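Local coordinates for protein pyocyanin demethylase (Mycobacterium fortuitum subsp. fortuitum DSM 46621 = ATCC 6841, PDB 5K21) that demethylates the phenazine pyocyanin of Pseudomonas aeruginosa by a tautomerizing reaction, yielding 1-hydroxyphenazine and inhibiting biofilms, at residues Gly33-Val36 with Gly37-Asp40. Sequence-based numbering, arbitrary orientation.
Sequences GMDV and GDMD. With CA (calcium ion), chain G; 6QF (phenazin-1-ol), chain F.
Asp35 and Asp38 are the ends of a type II beta turn, in which Asp38 N donates to Asp35 O at 3.2 Å. Gly37 takes the third position, where the turn needs a positive phi (100°); a side chain there would run into the carbonyl O of Val36, so glycine fits. Val36 has the polyproline-like backbone expected at the second position, and its side chain packs on Ile41 of a neighbouring subunit.

The Asp38 carboxylate turns back toward Gly33-Asp35, its CG anti to the carbonyl carbon (chi1 -68°), and grips the calcium ion with both oxygens, OD1 at 2.4 Å and OD2 at 2.6 Å. OD2 also accepts a hydrogen bond from Asp35 N at 3.0 Å, the N-H arriving from above the carboxylate plane, which ties the bidentate ligand to the loop backbone. This loop connects strands 13-27 and 39-48 of the allene oxide cyclase-like antiparallel barrel, and Asp28, Phe29 and Lys31 complete the calcium site. Asp35 binds through one oxygen, OD1, 2.3 Å from the calcium ion. The two side chains cross at about a right angle, with their carboxylate planes 60° apart, and Asp35 OD1 lies 3.2 Å from Asp38 OD1, a closeness of negative charges that the cation probably offsets. Gly33 contributes its carbonyl O at 2.3 Å, and its phi is also positive, which suits a residue lacking CB.

Gly37 and Asp38 already hydrogen-bond by their backbones to Phe62 of strand 51-65, and Asp40 within strand 39-48 pairs with Cys60. Two residues past the calcium ligand Asp38, Asp40 reaches into the phenazine pocket, where its OD2 accepts a hydrogen bond from O19 of phenazin-1-ol at 2.6 Å; His93 NE2 also hydrogen-bonds this ligand.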
ATOM      1  N   GLY B  33     -19.758  -2.333 -13.418  1.00 27.56           N
ATOM      2  CA  GLY B  33     -18.826  -2.493 -14.508  1.00 27.79           C
ATOM      3  C   GLY B  33     -17.460  -1.914 -14.176  1.00 27.14           C
ATOM      4  O   GLY B  33     -17.262  -1.178 -13.201  1.00 24.29           O
ATOM      5  N   MET B  34     -16.493  -2.260 -15.010  1.00 32.05           N
ATOM      6  CA  MET B  34     -15.115  -1.900 -14.714  1.00 36.13           C
ATOM      7  C   MET B  34     -14.954  -0.389 -14.853  1.00 32.97           C
ATOM      8  O   MET B  34     -15.219   0.176 -15.922  1.00 33.59           O
ATOM      9  CB  MET B  34     -14.171  -2.633 -15.663  1.00 46.70           C
ATOM     10  CG  MET B  34     -12.779  -2.837 -15.099  1.00 55.13           C
ATOM     11  SD  MET B  34     -11.697  -3.722 -16.243  1.00 60.08           S
ATOM     12  CE  MET B  34     -12.604  -5.244 -16.518  1.00 62.49           C
ATOM     13  N   ASP B  35     -14.524   0.270 -13.780  1.00 28.85           N
ATOM     14  CA  ASP B  35     -14.271   1.707 -13.840  1.00 27.12           C
ATOM     15  C   ASP B  35     -13.281   2.054 -12.738  1.00 26.44           C
ATOM     16  O   ASP B  35     -12.956   1.221 -11.882  1.00 27.81           O
ATOM     17  CB  ASP B  35     -15.571   2.538 -13.729  1.00 28.48           C
ATOM     18  CG  ASP B  35     -16.227   2.486 -12.338  1.00 32.36           C
ATOM     19  OD1 ASP B  35     -16.106   1.462 -11.657  1.00 28.13           O
ATOM     20  OD2 ASP B  35     -16.887   3.489 -11.932  1.00 33.20           O
ATOM     21  N   VAL B  36     -12.787   3.292 -12.787  1.00 25.68           N
ATOM     22  CA  VAL B  36     -11.879   3.772 -11.757  1.00 24.79           C
ATOM     23  C   VAL B  36     -12.483   3.480 -10.398  1.00 23.96           C
ATOM     24  O   VAL B  36     -13.688   3.670 -10.181  1.00 24.02           O
ATOM     25  CB  VAL B  36     -11.590   5.275 -11.943  1.00 24.24           C
ATOM     26  CG1 VAL B  36     -12.864   6.090 -11.909  1.00 24.48           C
ATOM     27  CG2 VAL B  36     -10.626   5.760 -10.880  1.00 24.89           C
ATOM     28  N   GLY B  37     -11.650   2.945  -9.495  1.00 23.46           N
ATOM     29  CA  GLY B  37     -12.055   2.680  -8.131  1.00 23.90           C
ATOM     30  C   GLY B  37     -12.415   1.248  -7.849  1.00 22.10           C
ATOM     31  O   GLY B  37     -12.631   0.896  -6.684  1.00 22.85           O
ATOM     32  N   ASP B  38     -12.513   0.409  -8.867  1.00 19.07           N
ATOM     33  CA  ASP B  38     -12.728  -0.984  -8.578  1.00 19.38           C
ATOM     34  C   ASP B  38     -11.458  -1.550  -7.966  1.00 23.57           C
ATOM     35  O   ASP B  38     -10.379  -0.944  -8.030  1.00 24.06           O
ATOM     36  CB  ASP B  38     -13.155  -1.731  -9.841  1.00 22.04           C
ATOM     37  CG  ASP B  38     -14.541  -1.315 -10.312  1.00 22.68           C
ATOM     38  OD1 ASP B  38     -15.290  -0.736  -9.503  1.00 23.24           O
ATOM     39  OD2 ASP B  38     -14.913  -1.583 -11.461  1.00 25.69           O
ATOM     40  N   MET B  39     -11.589  -2.720  -7.358  1.00 25.29           N
ATOM     41  CA  MET B  39     -10.470  -3.258  -6.600  1.00 27.05           C
ATOM     42  C   MET B  39     -10.547  -4.766  -6.530  1.00 24.91           C
ATOM     43  O   MET B  39     -11.633  -5.336  -6.393  1.00 26.48           O
ATOM     44  CB  MET B  39     -10.514  -2.636  -5.204  1.00 30.52           C
ATOM     45  CG  MET B  39      -9.495  -3.071  -4.222  1.00 40.60           C
ATOM     46  SD  MET B  39      -9.994  -2.392  -2.626  1.00 43.87           S
ATOM     47  CE  MET B  39     -10.479  -0.741  -3.023  1.00 41.59           C
ATOM     48  N   ASP B  40      -9.387  -5.404  -6.621  1.00 21.30           N
ATOM     49  CA  ASP B  40      -9.263  -6.837  -6.421  1.00 21.22           C
ATOM     50  C   ASP B  40      -8.403  -7.081  -5.201  1.00 22.55           C
ATOM     51  O   ASP B  40      -7.345  -6.464  -5.050  1.00 22.24           O
ATOM     52  CB  ASP B  40      -8.620  -7.525  -7.615  1.00 25.81           C
ATOM     53  CG  ASP B  40      -9.455  -7.450  -8.860  1.00 30.32           C
ATOM     54  OD1 ASP B  40     -10.640  -7.038  -8.799  1.00 30.91           O
ATOM     55  OD2 ASP B  40      -8.902  -7.804  -9.922  1.00 31.90           O
TER
HETATM   56 CA    CA G 202     -17.188  -0.486 -11.015  1.00 22.59          CA
HETATM   57  C4  6QF F 201      -4.659 -10.137  -9.328  1.00 45.20           C
HETATM   58  C5  6QF F 201      -6.111  -9.914  -9.488  1.00 43.94           C
HETATM   59  C6  6QF F 201      -7.032 -10.899  -9.297  1.00 42.78           C
HETATM   60  C10 6QF F 201      -2.009 -10.781  -8.965  1.00 46.56           C
HETATM   61  C13 6QF F 201       0.339 -10.064  -8.974  1.00 45.29           C
HETATM   62  C15 6QF F 201      -1.354  -8.477  -9.526  1.00 45.29           C
HETATM   63  C1  6QF F 201      -6.602 -12.212  -8.914  1.00 44.14           C
HETATM   64  C2  6QF F 201      -5.294 -12.468  -8.752  1.00 45.19           C
HETATM   65  C3  6QF F 201      -4.247 -11.469  -8.940  1.00 45.19           C
HETATM   66  N7  6QF F 201      -2.937 -11.758  -8.774  1.00 47.46           N
HETATM   67  N8  6QF F 201      -3.734  -9.160  -9.529  1.00 45.21           N
HETATM   68  C9  6QF F 201      -2.410  -9.458  -9.346  1.00 46.45           C
HETATM   69  C11 6QF F 201      -0.583 -11.015  -8.795  1.00 45.34           C
HETATM   70  C14 6QF F 201      -0.058  -8.749  -9.354  1.00 45.35           C
HETATM   71  O19 6QF F 201      -6.487  -8.671  -9.849  1.00 42.32           O